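Local coordinates for abietadiene synthase, chloroplastic (Abies grandis, PDB 3S9V), which is a chloroplastic member of the terpene synthase family, a largely helical enzyme that carries an N-terminal and a metal-binding terpene synthase domain, at residues A[158-163]-A[182-187]; A[102-107]-A[129-134]. All coordinates share one frame; numbering follows the deposited sequence.

Interaction 1 (A[158-163]-A[182-187])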
ATOM      1  N   MET A 158       9.947 -25.866 -28.454  1.00 22.89           N
ATOM      2  CA  MET A 158       9.698 -25.410 -29.818  1.00 21.29           C
ATOM      3  C   MET A 158      10.966 -25.548 -30.661  1.00 25.85           C
ATOM      4  O   MET A 158      10.885 -25.750 -31.874  1.00 26.48           O
ATOM      5  CB  MET A 158       9.213 -23.954 -29.839  1.00 19.76           C
ATOM      6  CG  MET A 158       7.796 -23.736 -29.292  1.00 18.34           C
ATOM      7  SD  MET A 158       7.131 -22.082 -29.685  1.00 14.30           S
ATOM      8  CE  MET A 158       8.326 -21.049 -28.821  1.00 11.00           C
ATOM      9  N   LEU A 159      12.135 -25.433 -30.025  1.00 22.82           N
ATOM     10  CA  LEU A 159      13.398 -25.592 -30.753  1.00 23.14           C
ATOM     11  C   LEU A 159      13.402 -26.977 -31.390  1.00 24.05           C
ATOM     12  O   LEU A 159      13.805 -27.139 -32.545  1.00 23.69           O
ATOM     13  CB  LEU A 159      14.611 -25.469 -29.817  1.00 22.22           C
ATOM     14  CG  LEU A 159      15.130 -24.060 -29.505  1.00 25.35           C
ATOM     15  CD1 LEU A 159      16.327 -24.138 -28.562  1.00 21.01           C
ATOM     16  CD2 LEU A 159      15.519 -23.367 -30.797  1.00 18.42           C
ATOM     17  N   LYS A 160      12.951 -27.971 -30.627  1.00 24.48           N
ATOM     18  CA  LYS A 160      12.883 -29.347 -31.113  1.00 26.45           C
ATOM     19  C   LYS A 160      11.857 -29.479 -32.235  1.00 28.87           C
ATOM     20  O   LYS A 160      12.081 -30.214 -33.195  1.00 31.44           O
ATOM     21  CB  LYS A 160      12.541 -30.301 -29.962  1.00 21.56           C
ATOM     22  CG  LYS A 160      13.591 -30.290 -28.859  1.00 27.79           C
ATOM     23  CD  LYS A 160      13.208 -31.143 -27.660  1.00 33.54           C
ATOM     24  CE  LYS A 160      13.237 -32.620 -27.985  1.00 39.04           C
ATOM     25  NZ  LYS A 160      13.052 -33.447 -26.760  1.00 50.70           N
ATOM     26  N   GLU A 161      10.738 -28.760 -32.126  1.00 28.70           N
ATOM     27  CA  GLU A 161       9.717 -28.815 -33.170  1.00 28.65           C
ATOM     28  C   GLU A 161      10.345 -28.287 -34.450  1.00 28.81           C
ATOM     29  O   GLU A 161      10.289 -28.925 -35.497  1.00 32.49           O
ATOM     30  CB  GLU A 161       8.510 -27.926 -32.848  1.00 30.34           C
ATOM     31  CG  GLU A 161       7.732 -28.231 -31.572  1.00 40.72           C
ATOM     32  CD  GLU A 161       6.407 -27.463 -31.525  1.00 42.07           C
ATOM     33  OE1 GLU A 161       5.459 -27.877 -32.232  1.00 35.37           O
ATOM     34  OE2 GLU A 161       6.319 -26.444 -30.800  1.00 35.07           O
ATOM     35  N   ALA A 162      10.932 -27.099 -34.344  1.00 26.10           N
ATOM     36  CA  ALA A 162      11.573 -26.428 -35.465  1.00 25.00           C
ATOM     37  C   ALA A 162      12.573 -27.335 -36.172  1.00 25.54           C
ATOM     38  O   ALA A 162      12.604 -27.394 -37.399  1.00 26.25           O
ATOM     39  CB  ALA A 162      12.271 -25.140 -34.975  1.00 22.09           C
ATOM     40  N   LYS A 163      13.392 -28.034 -35.392  1.00 27.18           N
ATOM     41  CA  LYS A 163      14.384 -28.937 -35.950  1.00 32.51           C
ATOM     42  C   LYS A 163      13.687 -30.018 -36.783  1.00 35.78           C
ATOM     43  O   LYS A 163      14.088 -30.283 -37.916  1.00 35.77           O
ATOM     44  CB  LYS A 163      15.212 -29.572 -34.825  1.00 35.60           C
ATOM     45  CG  LYS A 163      16.449 -30.316 -35.307  1.00 43.18           C
ATOM     46  CD  LYS A 163      17.386 -30.646 -34.152  1.00 54.76           C
ATOM     47  CE  LYS A 163      18.688 -31.268 -34.662  1.00 64.69           C
ATOM     48  NZ  LYS A 163      19.681 -31.541 -33.575  1.00 62.04           N
ATOM     49  N   LYS A 182      19.389 -28.530 -20.824  1.00 43.73           N
ATOM     50  CA  LYS A 182      18.946 -28.159 -19.487  1.00 43.19           C
ATOM     51  C   LYS A 182      17.466 -28.458 -19.290  1.00 42.70           C
ATOM     52  O   LYS A 182      17.054 -28.869 -18.207  1.00 43.88           O
ATOM     53  CB  LYS A 182      19.211 -26.673 -19.225  1.00 45.85           C
ATOM     54  CG  LYS A 182      18.911 -26.257 -17.798  1.00 56.07           C
ATOM     55  CD  LYS A 182      19.160 -24.771 -17.566  1.00 65.63           C
ATOM     56  CE  LYS A 182      18.792 -24.372 -16.137  1.00 65.40           C
ATOM     57  NZ  LYS A 182      18.994 -22.919 -15.877  1.00 67.14           N
ATOM     58  N   ARG A 183      16.667 -28.245 -20.332  1.00 41.74           N
ATOM     59  CA  ARG A 183      15.236 -28.514 -20.251  1.00 39.48           C
ATOM     60  C   ARG A 183      15.034 -30.002 -20.011  1.00 42.21           C
ATOM     61  O   ARG A 183      14.203 -30.403 -19.196  1.00 42.50           O
ATOM     62  CB  ARG A 183      14.530 -28.109 -21.550  1.00 36.64           C
ATOM     63  CG  ARG A 183      13.103 -28.644 -21.677  1.00 27.91           C
ATOM     64  CD  ARG A 183      12.440 -28.185 -22.969  1.00 27.09           C
ATOM     65  NE  ARG A 183      11.091 -28.730 -23.126  1.00 22.52           N
ATOM     66  CZ  ARG A 183      10.825 -29.972 -23.516  1.00 31.71           C
ATOM     67  NH1 ARG A 183      11.812 -30.814 -23.797  1.00 33.08           N
ATOM     68  NH2 ARG A 183       9.568 -30.379 -23.612  1.00 37.04           N
ATOM     69  N   GLU A 184      15.805 -30.816 -20.724  1.00 42.95           N
ATOM     70  CA  GLU A 184      15.700 -32.260 -20.590  1.00 46.17           C
ATOM     71  C   GLU A 184      16.022 -32.700 -19.166  1.00 47.72           C
ATOM     72  O   GLU A 184      15.372 -33.595 -18.627  1.00 50.36           O
ATOM     73  CB  GLU A 184      16.643 -32.959 -21.568  1.00 47.72           C
ATOM     74  CG  GLU A 184      16.129 -34.312 -22.017  1.00 54.91           C
ATOM     75  CD  GLU A 184      14.993 -34.193 -23.017  1.00 58.11           C
ATOM     76  OE1 GLU A 184      14.281 -35.199 -23.238  1.00 58.87           O
ATOM     77  OE2 GLU A 184      14.822 -33.095 -23.591  1.00 54.29           O
ATOM     78  N   ALA A 185      17.024 -32.071 -18.560  1.00 47.78           N
ATOM     79  CA  ALA A 185      17.424 -32.403 -17.196  1.00 49.24           C
ATOM     80  C   ALA A 185      16.449 -31.819 -16.176  1.00 51.48           C
ATOM     81  O   ALA A 185      16.531 -32.111 -14.981  1.00 52.80           O
ATOM     82  CB  ALA A 185      18.825 -31.886 -16.925  1.00 48.25           C
ATOM     83  N   LYS A 186      15.530 -30.990 -16.657  1.00 50.81           N
ATOM     84  CA  LYS A 186      14.540 -30.358 -15.794  1.00 48.82           C
ATOM     85  C   LYS A 186      13.258 -31.188 -15.807  1.00 45.52           C
ATOM     86  O   LYS A 186      12.591 -31.338 -14.786  1.00 45.09           O
ATOM     87  CB  LYS A 186      14.260 -28.934 -16.290  1.00 53.86           C
ATOM     88  CG  LYS A 186      13.452 -28.056 -15.342  1.00 57.15           C
ATOM     89  CD  LYS A 186      13.393 -26.621 -15.866  1.00 63.41           C
ATOM     90  CE  LYS A 186      12.586 -25.710 -14.948  1.00 66.78           C
ATOM     91  NZ  LYS A 186      12.513 -24.316 -15.474  1.00 67.29           N
ATOM     92  N   LEU A 187      12.920 -31.730 -16.970  1.00 42.75           N
ATOM     93  CA  LEU A 187      11.725 -32.549 -17.103  1.00 43.43           C
ATOM     94  C   LEU A 187      11.832 -33.822 -16.269  1.00 47.00           C
ATOM     95  O   LEU A 187      10.914 -34.151 -15.515  1.00 47.44           O
ATOM     96  CB  LEU A 187      11.492 -32.901 -18.573  1.00 36.02           C
ATOM     97  CG  LEU A 187      10.530 -32.013 -19.374  1.00 36.42           C
ATOM     98  CD1 LEU A 187      10.642 -30.546 -18.967  1.00 30.25           C
ATOM     99  CD2 LEU A 187      10.839 -32.195 -20.855  1.00 31.99           C
TER
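Lys160 reaches from helix 151-164 toward Arg183 and Glu184, neighbours on helix 174-187, and these three residues make up the whole contact, which buries 85 Å² in all. The more closely packed part is built around Arg183. Its chain runs straight from CG to NE, carrying the guanidinium to helix 151-164, where NE donates to the carbonyl oxygen of Ile153. NH2 bonds to Gly208 O and forms a salt bridge with Glu211; the side chain also touches Pro156 and Ala157. From its own helix, Leu187 CD2 covers one face of the guanidinium, 3.2 Å from its plane and displaced from the centre of the group. With its rotation fixed in this way, Arg183 presents NH1 to Lys160 CD at 4.1 Å, an oblique approach by the aliphatic part of the lysine.

The looser part lies at the charged ends of Lys160 and Glu184, both partly exposed. Lys160 bends at its third torsion (70°) and comes at Glu184 at about a right angle, its NZ lying 3.6 Å from OE2, a long salt bridge. A second bend, at the Glu184 chi2 (75°), swings the carboxylate back toward both cations, and the same OE2 also stands 3.8 Å from Arg183 NH1, again long. Lys160 NZ and Arg183 NH1 are 4.2 Å apart, so the shared carboxylate oxygen would be expected to offset the closeness of two positive charges. These long separations suggest a mainly electrostatic link that leaves the lysine end some latitude. A buried arginine fixed from several directions, joined to a partly exposed lysine through one glutamate, forms an interhelical salt-bridge network that ties two consecutive helices of this helical domain together.

Interaction 2 (A[102-107]-A[129-134])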
ATOM      1  N   TYR A 102      14.476 -12.333 -24.618  1.00 19.16           N
ATOM      2  CA  TYR A 102      13.740 -13.592 -24.448  1.00 21.26           C
ATOM      3  C   TYR A 102      12.356 -13.540 -25.086  1.00 22.22           C
ATOM      4  O   TYR A 102      11.966 -14.442 -25.820  1.00 23.18           O
ATOM      5  CB  TYR A 102      13.599 -13.932 -22.966  1.00 20.98           C
ATOM      6  CG  TYR A 102      14.900 -14.296 -22.294  1.00 14.47           C
ATOM      7  CD1 TYR A 102      15.331 -13.609 -21.164  1.00 20.38           C
ATOM      8  CD2 TYR A 102      15.693 -15.336 -22.780  1.00 20.91           C
ATOM      9  CE1 TYR A 102      16.522 -13.942 -20.527  1.00 24.81           C
ATOM     10  CE2 TYR A 102      16.889 -15.681 -22.151  1.00 28.47           C
ATOM     11  CZ  TYR A 102      17.296 -14.976 -21.022  1.00 30.86           C
ATOM     12  OH  TYR A 102      18.470 -15.295 -20.382  1.00 39.18           O
ATOM     13  N   ASP A 103      11.621 -12.474 -24.790  1.00 22.28           N
ATOM     14  CA  ASP A 103      10.279 -12.251 -25.319  1.00 19.74           C
ATOM     15  C   ASP A 103      10.275 -12.337 -26.853  1.00 21.59           C
ATOM     16  O   ASP A 103       9.500 -13.094 -27.435  1.00 25.22           O
ATOM     17  CB  ASP A 103       9.793 -10.868 -24.847  1.00 18.17           C
ATOM     18  CG  ASP A 103       8.388 -10.502 -25.345  1.00 25.73           C
ATOM     19  OD1 ASP A 103       7.400 -11.156 -24.942  1.00 25.02           O
ATOM     20  OD2 ASP A 103       8.273  -9.533 -26.131  1.00 22.61           O
ATOM     21  N   ARG A 104      11.149 -11.573 -27.504  1.00 19.70           N
ATOM     22  CA  ARG A 104      11.210 -11.563 -28.962  1.00 17.23           C
ATOM     23  C   ARG A 104      11.560 -12.903 -29.606  1.00 18.48           C
ATOM     24  O   ARG A 104      10.899 -13.312 -30.559  1.00 20.15           O
ATOM     25  CB  ARG A 104      12.191 -10.490 -29.448  1.00 21.83           C
ATOM     26  CG  ARG A 104      11.805  -9.066 -29.052  1.00 24.11           C
ATOM     27  CD  ARG A 104      10.390  -8.717 -29.515  1.00 17.58           C
ATOM     28  NE  ARG A 104      10.013  -7.371 -29.096  1.00 22.96           N
ATOM     29  CZ  ARG A 104      10.545  -6.256 -29.591  1.00 28.76           C
ATOM     30  NH1 ARG A 104      11.477  -6.320 -30.535  1.00 27.15           N
ATOM     31  NH2 ARG A 104      10.159  -5.075 -29.132  1.00 24.23           N
ATOM     32  N   ILE A 105      12.585 -13.593 -29.110  1.00 17.79           N
ATOM     33  CA  ILE A 105      12.939 -14.880 -29.707  1.00 18.88           C
ATOM     34  C   ILE A 105      11.884 -15.943 -29.434  1.00 19.57           C
ATOM     35  O   ILE A 105      11.709 -16.861 -30.231  1.00 23.82           O
ATOM     36  CB  ILE A 105      14.306 -15.415 -29.211  1.00 26.47           C
ATOM     37  CG1 ILE A 105      14.303 -15.559 -27.692  1.00 20.02           C
ATOM     38  CG2 ILE A 105      15.415 -14.493 -29.666  1.00 32.16           C
ATOM     39  CD1 ILE A 105      15.553 -16.205 -27.150  1.00 25.16           C
ATOM     40  N   LEU A 106      11.184 -15.821 -28.306  1.00 18.59           N
ATOM     41  CA  LEU A 106      10.127 -16.769 -27.953  1.00 17.83           C
ATOM     42  C   LEU A 106       8.971 -16.597 -28.929  1.00 16.80           C
ATOM     43  O   LEU A 106       8.502 -17.559 -29.535  1.00 14.70           O
ATOM     44  CB  LEU A 106       9.619 -16.508 -26.532  1.00 17.03           C
ATOM     45  CG  LEU A 106       8.430 -17.364 -26.084  1.00 19.25           C
ATOM     46  CD1 LEU A 106       8.925 -18.769 -25.796  1.00 17.07           C
ATOM     47  CD2 LEU A 106       7.782 -16.772 -24.834  1.00 17.11           C
ATOM     48  N   ALA A 107       8.521 -15.358 -29.079  1.00 17.52           N
ATOM     49  CA  ALA A 107       7.414 -15.058 -29.979  1.00 22.87           C
ATOM     50  C   ALA A 107       7.749 -15.329 -31.446  1.00 22.97           C
ATOM     51  O   ALA A 107       6.914 -15.848 -32.186  1.00 28.54           O
ATOM     52  CB  ALA A 107       6.978 -13.595 -29.807  1.00 14.59           C
ATOM     53  N   ILE A 129      13.230 -15.663 -39.355  1.00 22.12           N
ATOM     54  CA  ILE A 129      14.387 -16.542 -39.244  1.00 24.47           C
ATOM     55  C   ILE A 129      15.654 -15.719 -39.075  1.00 22.48           C
ATOM     56  O   ILE A 129      16.488 -16.013 -38.212  1.00 19.07           O
ATOM     57  CB  ILE A 129      14.531 -17.454 -40.488  1.00 27.17           C
ATOM     58  CG1 ILE A 129      13.492 -18.574 -40.428  1.00 29.47           C
ATOM     59  CG2 ILE A 129      15.932 -18.058 -40.548  1.00 29.39           C
ATOM     60  CD1 ILE A 129      13.583 -19.556 -41.574  1.00 33.03           C
ATOM     61  N   GLU A 130      15.783 -14.676 -39.889  1.00 24.22           N
ATOM     62  CA  GLU A 130      16.951 -13.807 -39.833  1.00 23.52           C
ATOM     63  C   GLU A 130      17.041 -13.107 -38.490  1.00 24.07           C
ATOM     64  O   GLU A 130      18.120 -13.023 -37.905  1.00 25.64           O
ATOM     65  CB  GLU A 130      16.899 -12.784 -40.965  1.00 26.16           C
ATOM     66  CG  GLU A 130      16.651 -13.437 -42.319  1.00 34.87           C
ATOM     67  CD  GLU A 130      16.700 -12.462 -43.479  1.00 36.91           C
ATOM     68  OE1 GLU A 130      16.320 -11.285 -43.295  1.00 39.15           O
ATOM     69  OE2 GLU A 130      17.104 -12.885 -44.583  1.00 42.70           O
ATOM     70  N   PHE A 131      15.915 -12.602 -37.990  1.00 24.62           N
ATOM     71  CA  PHE A 131      15.945 -11.940 -36.692  1.00 21.33           C
ATOM     72  C   PHE A 131      16.367 -12.937 -35.629  1.00 18.94           C
ATOM     73  O   PHE A 131      17.252 -12.662 -34.826  1.00 21.67           O
ATOM     74  CB  PHE A 131      14.581 -11.386 -36.290  1.00 18.91           C
ATOM     75  CG  PHE A 131      14.543 -10.922 -34.861  1.00 19.97           C
ATOM     76  CD1 PHE A 131      15.024  -9.665 -34.514  1.00 22.11           C
ATOM     77  CD2 PHE A 131      14.112 -11.776 -33.848  1.00 14.36           C
ATOM     78  CE1 PHE A 131      15.083  -9.268 -33.186  1.00 16.93           C
ATOM     79  CE2 PHE A 131      14.169 -11.386 -32.518  1.00 13.22           C
ATOM     80  CZ  PHE A 131      14.655 -10.132 -32.185  1.00 14.59           C
ATOM     81  N   PHE A 132      15.721 -14.096 -35.624  1.00 19.52           N
ATOM     82  CA  PHE A 132      16.029 -15.125 -34.640  1.00 21.33           C
ATOM     83  C   PHE A 132      17.510 -15.481 -34.653  1.00 21.24           C
ATOM     84  O   PHE A 132      18.116 -15.652 -33.597  1.00 22.52           O
ATOM     85  CB  PHE A 132      15.182 -16.375 -34.896  1.00 20.82           C
ATOM     86  CG  PHE A 132      15.487 -17.520 -33.960  1.00 26.28           C
ATOM     87  CD1 PHE A 132      16.607 -18.321 -34.155  1.00 32.15           C
ATOM     88  CD2 PHE A 132      14.658 -17.790 -32.881  1.00 25.75           C
ATOM     89  CE1 PHE A 132      16.892 -19.372 -33.289  1.00 32.14           C
ATOM     90  CE2 PHE A 132      14.935 -18.836 -32.010  1.00 27.84           C
ATOM     91  CZ  PHE A 132      16.051 -19.628 -32.213  1.00 31.09           C
ATOM     92  N   ARG A 133      18.089 -15.592 -35.844  1.00 22.74           N
ATOM     93  CA  ARG A 133      19.504 -15.928 -35.971  1.00 24.83           C
ATOM     94  C   ARG A 133      20.405 -14.808 -35.445  1.00 25.48           C
ATOM     95  O   ARG A 133      21.390 -15.067 -34.754  1.00 24.51           O
ATOM     96  CB  ARG A 133      19.855 -16.243 -37.434  1.00 27.93           C
ATOM     97  CG  ARG A 133      21.353 -16.353 -37.702  1.00 32.46           C
ATOM     98  CD  ARG A 133      21.645 -17.103 -38.997  1.00 35.79           C
ATOM     99  NE  ARG A 133      20.882 -16.576 -40.118  1.00 29.78           N
ATOM    100  CZ  ARG A 133      19.922 -17.240 -40.748  1.00 35.89           C
ATOM    101  NH1 ARG A 133      19.600 -18.476 -40.371  1.00 31.66           N
ATOM    102  NH2 ARG A 133      19.277 -16.665 -41.754  1.00 32.69           N
ATOM    103  N   THR A 134      20.069 -13.562 -35.757  1.00 23.39           N
ATOM    104  CA  THR A 134      20.887 -12.455 -35.286  1.00 26.17           C
ATOM    105  C   THR A 134      20.766 -12.302 -33.776  1.00 26.89           C
ATOM    106  O   THR A 134      21.757 -12.095 -33.078  1.00 28.58           O
ATOM    107  CB  THR A 134      20.484 -11.131 -35.943  1.00 23.72           C
ATOM    108  OG1 THR A 134      20.506 -11.276 -37.368  1.00 23.50           O
ATOM    109  CG2 THR A 134      21.454 -10.030 -35.536  1.00 22.07           C
TER
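A helical hairpin, formed by helices 101-117 and 122-136, is closed here by Arg104 and Ile105 against Phe131 and Phe132. The two short segments run roughly antiparallel, at 140° between their N-to-C directions, and their axes come within 9.9 Å. Ile105 and Phe132 lie opposite each other, with CA atoms 5.8 Å apart.

Two rings from adjacent positions receive helix 101-117. Phe131 has CG anti to its own N (chi1 170°), which extends the ring across the interface until CZ stands 3.7 Å from Arg104 CB; this methylene sits obliquely beside the CZ-CE2 side of the ring. The same CE2 also meets Ile105: the backbone N of Ile105 lies near the ring plane at the edge, and Ile105 CG2 is 4.4 Å from CE2. Phe132, also extended from its helix (chi1 177°), turns an edge toward the backbone, its CD2 lying 4.1 Å from Ile105 O, near the ring plane. The same CD2 is 4.4 Å from Ile105 CB, so the isoleucine is touched by both phenylalanines. The two rings thus meet both the backbone and the aliphatic carbons of Arg104 and Ile105, and all four residues are buried.

Arg104 contributes its aliphatic root to this surface, whereas its polar end is occupied elsewhere, NH2 donating to the carbonyl oxygen of Glu95, with a weak hydrogen bond between NH1 and Ser92 OG. Phe131 reaches the same loop at Asp90 and Ser92, and also lies on Thr108 of helix 101-117. Helix 151-164 also packs here: Ile105 touches Phe151 and Phe155, and Phe132 touches Phe155. At the start of the 129-134 segment, Ile129 adds a further hairpin contact with Ile112, so that the pair is embedded between a loop and a third helix.

Interactions 1 and 2 follow one another along the chain, both segments of interaction 2 preceding those of interaction 1, and their centres are about 16 Å apart. Helix 151-164 connects them: it comes next after helix 122-136, carries Lys160, and turns other residues onto the hairpin. Met158 CE packs 3.6 Å from Leu106 O, and Leu159 CD2 lies 4.0 Å from Phe132 CZ, so both segments of interaction 2 are touched. Helix 151-164 therefore borders a buried, mainly aromatic and aliphatic contact and takes part in a charged, partly buried one. Both contacts are peripheral, their centres about 41 Å (interaction 1) and 38 Å (interaction 2) from the centre of the chain, on the same side.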